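Local coordinates for MS5a (Brassica napus, PDB 6L77), which is the C-terminal part of a meiosis-related protein of unknown molecular function whose cystatin-like folds can enhance, rather than inhibit, the cysteine protease papain, at residues A[126-131]-A[177-182]; A[136-141]-A[184-189]; A[110-115]-A[203-208]. One frame throughout, in Å; residues are numbered along the deposited sequence.

Interaction 1: residues A[126-131]-A[177-182]; sequences YKMQKS and ETVLKS
Val179 sends its two methyls to different partners: CG2 to the ring of Tyr126 and CG1 to the terminal methyl of Met128, which is present as selenomethionine. With CG1 opposite the backbone N (chi1 -180°), CG2 settles almost centrally above the tyrosine, 3.6 Å from the ring centroid and 11° off its normal, a CH-pi contact. The phenol oxygen, OH, is held by the carbonyl of Val174 in the neighbouring loop. Met128 bends at chi2 (-48°), and its CE comes to lie 3.7 Å from Val179 CG1. The same methyl meets the branch of Leu180 end-on, with CE 3.9 Å from CG and SE a little farther from CD2. In this way the short helix 176-181 is packed by apolar side chains against the outermost strand, 124-127, of the antiparallel sheet in the cystatin-like fold; Val179 also touches Val168 and Thr170 of the adjoining strand. No hydrogen bond crosses between the two segments. Just past Met128, Gln129 N-caps the next helix, its OE1 taking Ser131 N at 3.1 Å from above the amide plane. At the other helix's end, Ser182 N and OG reach Thr178 O from opposite faces of its carbonyl plane.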
# COMPACT_ATOMS: atom_id res chain seq x y z
N TYR A 126 -8.33 4.12 14.97
CA TYR A 126 -9.54 3.48 14.47
C TYR A 126 -9.31 1.98 14.44
O TYR A 126 -8.53 1.50 13.61
CB TYR A 126 -9.91 4.02 13.09
CG TYR A 126 -10.16 5.51 13.09
CD1 TYR A 126 -9.10 6.41 13.15
CD2 TYR A 126 -11.45 6.03 13.07
CE1 TYR A 126 -9.32 7.78 13.19
CE2 TYR A 126 -11.68 7.39 13.09
CZ TYR A 126 -10.60 8.26 13.15
OH TYR A 126 -10.79 9.63 13.19
N LYS A 127 -9.97 1.25 15.34
CA LYS A 127 -9.94 -0.21 15.35
C LYS A 127 -10.91 -0.72 14.31
O LYS A 127 -12.14 -0.63 14.49
CB LYS A 127 -10.30 -0.76 16.73
CG LYS A 127 -9.44 -0.30 17.89
CD LYS A 127 -9.83 -1.04 19.18
CE LYS A 127 -9.26 -0.38 20.43
NZ LYS A 127 -9.60 -1.12 21.68
N MSE A 128 -10.38 -1.26 13.22
CA MSE A 128 -11.21 -1.65 12.09
C MSE A 128 -11.91 -2.98 12.33
O MSE A 128 -11.39 -3.85 13.03
CB MSE A 128 -10.36 -1.74 10.81
CG MSE A 128 -9.82 -0.39 10.34
SE MSE A 128 -11.23 1.01 10.31
CE MSE A 128 -10.11 2.53 9.75
N GLN A 129 -13.10 -3.11 11.76
CA GLN A 129 -13.85 -4.36 11.76
C GLN A 129 -13.53 -5.12 10.47
O GLN A 129 -13.09 -4.54 9.49
CB GLN A 129 -15.36 -4.09 11.86
CG GLN A 129 -16.20 -5.30 12.23
CD GLN A 129 -17.45 -5.44 11.37
OE1 GLN A 129 -17.54 -6.31 10.51
NE2 GLN A 129 -18.44 -4.57 11.62
N LYS A 130 -13.75 -6.44 10.51
CA LYS A 130 -13.50 -7.27 9.33
C LYS A 130 -14.17 -6.71 8.09
O LYS A 130 -13.57 -6.67 7.01
CB LYS A 130 -13.98 -8.70 9.61
CG LYS A 130 -13.64 -9.72 8.55
CD LYS A 130 -13.73 -11.12 9.18
CE LYS A 130 -13.33 -12.21 8.21
NZ LYS A 130 -14.28 -12.32 7.07
N SER A 131 -15.43 -6.26 8.23
CA SER A 131 -16.11 -5.66 7.09
C SER A 131 -15.38 -4.43 6.58
O SER A 131 -15.37 -4.18 5.37
CB SER A 131 -17.55 -5.31 7.46
OG SER A 131 -17.58 -4.27 8.43
N GLU A 177 -15.40 6.67 7.90
CA GLU A 177 -15.52 6.57 6.45
C GLU A 177 -14.42 7.35 5.74
O GLU A 177 -13.88 6.92 4.71
CB GLU A 177 -16.90 7.05 5.99
CG GLU A 177 -18.06 6.46 6.76
CD GLU A 177 -18.41 7.28 7.99
OE1 GLU A 177 -19.15 8.29 7.85
OE2 GLU A 177 -17.93 6.94 9.09
N THR A 178 -14.07 8.52 6.28
CA THR A 178 -12.97 9.31 5.71
C THR A 178 -11.65 8.58 5.83
O THR A 178 -10.83 8.60 4.90
CB THR A 178 -12.90 10.66 6.42
OG1 THR A 178 -14.13 11.36 6.20
CG2 THR A 178 -11.74 11.50 5.89
N VAL A 179 -11.41 7.92 6.97
CA VAL A 179 -10.16 7.19 7.15
C VAL A 179 -9.99 6.13 6.07
O VAL A 179 -8.89 5.90 5.57
CB VAL A 179 -10.11 6.59 8.56
CG1 VAL A 179 -8.81 5.84 8.77
CG2 VAL A 179 -10.25 7.69 9.62
N LEU A 180 -11.08 5.46 5.71
CA LEU A 180 -11.01 4.33 4.78
C LEU A 180 -11.07 4.74 3.31
O LEU A 180 -10.50 4.04 2.46
CB LEU A 180 -12.16 3.36 5.07
CG LEU A 180 -12.03 2.60 6.38
CD1 LEU A 180 -13.41 2.15 6.89
CD2 LEU A 180 -11.11 1.40 6.15
N LYS A 181 -11.77 5.84 2.98
CA LYS A 181 -12.09 6.13 1.59
C LYS A 181 -11.37 7.33 1.00
O LYS A 181 -11.38 7.49 -0.22
CB LYS A 181 -13.61 6.35 1.43
CG LYS A 181 -14.47 5.11 1.68
CD LYS A 181 -15.94 5.40 1.39
CE LYS A 181 -16.86 4.35 1.98
NZ LYS A 181 -16.71 3.02 1.34
N SER A 182 -10.78 8.20 1.81
CA SER A 182 -10.10 9.37 1.28
C SER A 182 -8.59 9.17 1.31
O SER A 182 -8.05 8.57 2.24
CB SER A 182 -10.46 10.64 2.05
OG SER A 182 -9.73 10.72 3.25

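Interaction 2: residues A[136-141]-A[184-189]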
# COMPACT_ATOMS: atom_id res chain seq x y z
N HIS A 136 -12.37 -2.36 1.74
CA HIS A 136 -11.36 -1.40 1.28
C HIS A 136 -10.04 -2.14 1.09
O HIS A 136 -9.24 -2.24 2.02
CB HIS A 136 -11.24 -0.24 2.27
CG HIS A 136 -12.54 0.48 2.48
ND1 HIS A 136 -13.45 0.09 3.45
CD2 HIS A 136 -13.11 1.51 1.82
CE1 HIS A 136 -14.51 0.88 3.38
NE2 HIS A 136 -14.33 1.74 2.40
N ASP A 137 -9.82 -2.64 -0.13
CA ASP A 137 -8.74 -3.60 -0.35
C ASP A 137 -7.36 -2.97 -0.40
O ASP A 137 -6.38 -3.71 -0.54
CB ASP A 137 -8.99 -4.41 -1.64
CG ASP A 137 -9.01 -3.56 -2.91
OD1 ASP A 137 -8.62 -2.37 -2.90
OD2 ASP A 137 -9.43 -4.11 -3.96
N TRP A 138 -7.23 -1.65 -0.27
CA TRP A 138 -5.89 -1.10 -0.13
C TRP A 138 -5.22 -1.56 1.16
O TRP A 138 -3.99 -1.58 1.24
CB TRP A 138 -5.92 0.44 -0.19
CG TRP A 138 -6.66 1.14 0.92
CD1 TRP A 138 -7.94 1.64 0.88
CD2 TRP A 138 -6.15 1.46 2.23
NE1 TRP A 138 -8.25 2.25 2.08
CE2 TRP A 138 -7.17 2.15 2.92
CE3 TRP A 138 -4.92 1.25 2.87
CZ2 TRP A 138 -7.00 2.61 4.24
CZ3 TRP A 138 -4.76 1.69 4.17
CH2 TRP A 138 -5.79 2.38 4.84
N ILE A 139 -6.00 -1.95 2.17
CA ILE A 139 -5.41 -2.51 3.38
C ILE A 139 -4.70 -3.82 3.04
O ILE A 139 -3.53 -4.01 3.40
CB ILE A 139 -6.49 -2.69 4.46
CG1 ILE A 139 -7.00 -1.31 4.89
CG2 ILE A 139 -5.97 -3.49 5.65
CD1 ILE A 139 -8.21 -1.38 5.82
N ARG A 140 -5.38 -4.71 2.31
CA ARG A 140 -4.73 -5.94 1.87
C ARG A 140 -3.52 -5.65 0.99
O ARG A 140 -2.49 -6.32 1.10
CB ARG A 140 -5.72 -6.84 1.12
CG ARG A 140 -5.02 -8.03 0.42
CD ARG A 140 -6.01 -9.06 -0.08
NE ARG A 140 -7.10 -8.47 -0.84
CZ ARG A 140 -7.05 -8.20 -2.14
NH1 ARG A 140 -5.94 -8.45 -2.83
NH2 ARG A 140 -8.10 -7.66 -2.75
N LEU A 141 -3.64 -4.66 0.10
CA LEU A 141 -2.50 -4.26 -0.73
C LEU A 141 -1.28 -3.91 0.12
O LEU A 141 -0.16 -4.36 -0.17
CB LEU A 141 -2.90 -3.08 -1.61
CG LEU A 141 -1.76 -2.50 -2.47
CD1 LEU A 141 -1.19 -3.56 -3.41
CD2 LEU A 141 -2.27 -1.33 -3.28
N ARG A 184 -5.72 10.34 2.36
CA ARG A 184 -5.15 11.22 3.35
C ARG A 184 -4.04 10.50 4.11
O ARG A 184 -3.87 9.29 3.99
CB ARG A 184 -6.24 11.71 4.33
CG ARG A 184 -7.02 10.57 4.99
CD ARG A 184 -7.41 10.90 6.46
NE ARG A 184 -6.22 11.14 7.27
CZ ARG A 184 -5.99 12.23 8.00
NH1 ARG A 184 -4.86 12.34 8.68
NH2 ARG A 184 -6.91 13.20 8.06
N ASN A 185 -3.31 11.27 4.94
CA ASN A 185 -2.23 10.68 5.74
C ASN A 185 -2.80 9.66 6.73
O ASN A 185 -3.73 9.97 7.46
CB ASN A 185 -1.48 11.77 6.49
CG ASN A 185 -0.67 12.66 5.57
OD1 ASN A 185 -0.62 12.42 4.36
ND2 ASN A 185 -0.05 13.69 6.12
N VAL A 186 -2.24 8.45 6.73
CA VAL A 186 -2.65 7.42 7.68
C VAL A 186 -1.43 6.63 8.13
O VAL A 186 -0.43 6.53 7.42
CB VAL A 186 -3.71 6.44 7.11
CG1 VAL A 186 -5.07 7.13 6.88
CG2 VAL A 186 -3.21 5.80 5.82
N LEU A 187 -1.54 6.06 9.33
CA LEU A 187 -0.58 5.09 9.85
C LEU A 187 -1.35 3.80 10.08
O LEU A 187 -2.33 3.78 10.84
CB LEU A 187 0.05 5.62 11.14
CG LEU A 187 1.21 4.90 11.81
CD1 LEU A 187 2.40 4.86 10.89
CD2 LEU A 187 1.59 5.61 13.10
N VAL A 188 -0.95 2.72 9.40
CA VAL A 188 -1.73 1.48 9.36
C VAL A 188 -0.96 0.38 10.07
O VAL A 188 0.21 0.12 9.75
CB VAL A 188 -2.05 1.07 7.91
CG1 VAL A 188 -3.06 -0.06 7.92
CG2 VAL A 188 -2.57 2.26 7.12
N TYR A 189 -1.62 -0.30 11.00
CA TYR A 189 -1.08 -1.47 11.70
C TYR A 189 -1.89 -2.68 11.27
O TYR A 189 -3.11 -2.70 11.45
CB TYR A 189 -1.17 -1.30 13.22
CG TYR A 189 -0.53 -0.05 13.77
CD1 TYR A 189 -1.24 1.15 13.83
CD2 TYR A 189 0.77 -0.06 14.27
CE1 TYR A 189 -0.67 2.29 14.36
CE2 TYR A 189 1.35 1.08 14.79
CZ TYR A 189 0.63 2.25 14.84
OH TYR A 189 1.20 3.38 15.37
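Trp138, in the first turn of helix 138-150, makes the apolar contacts with Val188 and Val186 of strand 186-195. The benzo rim of the indole meets Val188 CG2 edge-on and close to the ring plane: CZ3 is 3.7 Å from this methyl and CH2 3.9 Å. Val186 CG2 approaches CH2 more loosely, at 4.4 Å. A chi1 of 65° tucks Trp138 CG between its own backbone N and carbonyl carbon, and from there the benzo edge of the indole points at the strand. Ile139 CG1 lies 3.6 Å above one face of the indole, off toward its rim. Among aromatic and charged neighbours, the indole meets the rings of Tyr142 and His23 and makes a cation-pi contact with Arg210. No hydrogen bond crosses between the segments. Trp138 NE1 donates instead to Leu180 O, which satisfies the one polar atom of the buried ring. On the strand side, Arg184 grips Asn185 O side-on through NE (2.8 Å) and NH1 (2.9 Å), with the oxygen nearly in the guanidinium plane, while the Asn185 amide reaches Val212 N and Glu171. The only ion pair within a segment, Arg140 with Asp137, is long. Trp138 also touches Met27 of helix 12-29, so it is wedged between that helix and the strands, in the helix-on-antiparallel-sheet packing of cystatin-like folds.

Interaction 3: residues A[110-115]-A[203-208]; sequences DKWPSK and KHIAIV
Trp112 turns the edge of its indole to Ile205, whose CG2 lies in the ring plane 3.8 Å from CE3; over one face sits the next residue, Pro113, with CD 3.3 Å above the plane and displaced toward the rim. Ile205 CD1 adds a second touch at the same corner, 4.1 Å from Trp112 CE3, so the benzo half of the indole meets two ends of one isoleucine. The CB of Trp112 does not itself aim at the strand. It is the first torsion, with CG opposite the backbone N (chi1 -160°), that brings the six-membered ring across. The indole also rests on Asp165 and Val167 of strand 161-170, and Pro113 on Val167 and Tyr189. Strand 201-212 alternates as a sheet strand should: Ile205 and Ile207 face the loop 110-115, whereas His204, Ala206 and Val208 turn to the other side of the sheet and touch helix 138-150. The loop therefore packs on the sheet face opposite that helix, in a cystatin-like fold. Ile207 uses its tip alone, CD1 lying 4.0 Å from both Asp110 C and Lys111 N, against the peptide group that joins these residues. The side chains of Asp110 and Lys111 start away from the strand, and the pairing of Lys111 NZ with Asp110 OD2 is long at 3.7 Å. No hydrogen bond links the two segments, but the carbonyl oxygen of Asp110 accepts from the Gln226 amide on the adjacent strand, 219-227.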
# COMPACT_ATOMS: atom_id res chain seq x y z
N ASP A 110 7.50 1.32 16.51
CA ASP A 110 8.04 -0.03 16.41
C ASP A 110 7.11 -1.10 16.97
O ASP A 110 7.43 -2.29 16.86
CB ASP A 110 9.40 -0.11 17.12
CG ASP A 110 9.31 0.15 18.60
OD1 ASP A 110 8.43 0.93 19.01
OD2 ASP A 110 10.12 -0.43 19.35
N LYS A 111 5.97 -0.72 17.56
CA LYS A 111 5.06 -1.69 18.14
C LYS A 111 3.62 -1.30 17.84
O LYS A 111 3.30 -0.13 17.57
CB LYS A 111 5.21 -1.81 19.67
CG LYS A 111 6.61 -2.12 20.17
CD LYS A 111 6.62 -2.22 21.69
CE LYS A 111 8.03 -2.08 22.25
NZ LYS A 111 8.99 -3.07 21.67
N TRP A 112 2.76 -2.31 17.88
CA TRP A 112 1.32 -2.11 17.89
C TRP A 112 0.94 -1.07 18.94
O TRP A 112 1.56 -1.02 20.01
CB TRP A 112 0.62 -3.43 18.21
CG TRP A 112 -0.81 -3.48 17.80
CD1 TRP A 112 -1.91 -3.14 18.54
CD2 TRP A 112 -1.30 -3.87 16.52
NE1 TRP A 112 -3.05 -3.30 17.80
CE2 TRP A 112 -2.71 -3.75 16.55
CE3 TRP A 112 -0.69 -4.31 15.34
CZ2 TRP A 112 -3.51 -4.06 15.45
CZ3 TRP A 112 -1.48 -4.62 14.26
CH2 TRP A 112 -2.87 -4.48 14.31
N PRO A 113 -0.07 -0.22 18.69
CA PRO A 113 -0.47 0.76 19.70
C PRO A 113 -0.95 0.10 20.98
O PRO A 113 -1.74 -0.84 20.94
CB PRO A 113 -1.60 1.54 19.02
CG PRO A 113 -2.08 0.62 17.91
CD PRO A 113 -0.83 -0.07 17.44
N SER A 114 -0.47 0.62 22.10
CA SER A 114 -0.87 0.17 23.43
C SER A 114 -2.19 0.82 23.84
O SER A 114 -2.65 1.80 23.25
CB SER A 114 0.20 0.52 24.45
OG SER A 114 0.34 1.93 24.54
N LYS A 115 -2.79 0.27 24.90
CA LYS A 115 -4.06 0.80 25.37
C LYS A 115 -3.96 2.28 25.70
O LYS A 115 -4.94 3.02 25.53
CB LYS A 115 -4.54 0.01 26.60
CG LYS A 115 -4.52 -1.50 26.37
CD LYS A 115 -5.39 -2.26 27.36
CE LYS A 115 -6.87 -1.96 27.15
NZ LYS A 115 -7.71 -2.80 28.04
N LYS A 203 3.07 -15.64 12.31
CA LYS A 203 2.33 -14.49 12.82
C LYS A 203 3.10 -13.22 12.51
O LYS A 203 4.24 -13.06 12.95
CB LYS A 203 2.07 -14.64 14.32
CG LYS A 203 1.32 -15.91 14.71
CD LYS A 203 0.88 -15.90 16.17
CE LYS A 203 2.08 -15.83 17.13
NZ LYS A 203 1.69 -15.98 18.57
N HIS A 204 2.47 -12.32 11.74
CA HIS A 204 3.11 -11.11 11.25
C HIS A 204 2.38 -9.86 11.75
O HIS A 204 1.16 -9.87 11.95
CB HIS A 204 3.11 -11.04 9.71
CG HIS A 204 3.86 -12.15 9.04
ND1 HIS A 204 5.22 -12.11 8.83
CD2 HIS A 204 3.42 -13.31 8.49
CE1 HIS A 204 5.59 -13.21 8.19
NE2 HIS A 204 4.52 -13.95 7.98
N ILE A 205 3.15 -8.78 11.91
CA ILE A 205 2.61 -7.43 12.02
C ILE A 205 3.34 -6.55 11.01
O ILE A 205 4.57 -6.59 10.93
CB ILE A 205 2.78 -6.86 13.44
CG1 ILE A 205 1.88 -7.61 14.44
CG2 ILE A 205 2.48 -5.36 13.47
CD1 ILE A 205 2.14 -7.25 15.90
N ALA A 206 2.58 -5.78 10.24
CA ALA A 206 3.14 -4.76 9.35
C ALA A 206 2.72 -3.38 9.85
O ALA A 206 1.59 -3.20 10.33
CB ALA A 206 2.68 -4.96 7.90
N ILE A 207 3.62 -2.42 9.75
CA ILE A 207 3.34 -1.03 10.11
C ILE A 207 3.70 -0.18 8.91
O ILE A 207 4.84 -0.24 8.43
CB ILE A 207 4.13 -0.59 11.36
CG1 ILE A 207 3.78 -1.48 12.55
CG2 ILE A 207 3.85 0.87 11.67
CD1 ILE A 207 4.59 -1.19 13.81
N VAL A 208 2.74 0.59 8.39
CA VAL A 208 2.95 1.34 7.16
C VAL A 208 2.41 2.75 7.33
O VAL A 208 1.24 2.93 7.67
CB VAL A 208 2.27 0.68 5.94
CG1 VAL A 208 2.54 1.53 4.69
CG2 VAL A 208 2.75 -0.74 5.74

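All three contacts reach the same antiparallel sheet. Interactions 1 and 2 have centres 9 Å apart and alternate along the chain; besides the indole bond to Leu180, helix 176-181 of interaction 1 touches interaction 2 through a probable hydrogen bond of 2.9 Å between Lys181 NZ and His136 NE2. Interaction 3 encloses the other two in sequence. It meets interaction 2 through paired strands, Val188 N lying 2.8 Å from Val208 O, and through Tyr189, whose CD2 is 3.6 Å from Pro113 CD. Interactions 1 and 3 do not touch: their centres are about 17 Å apart and their nearest atoms about 6 Å.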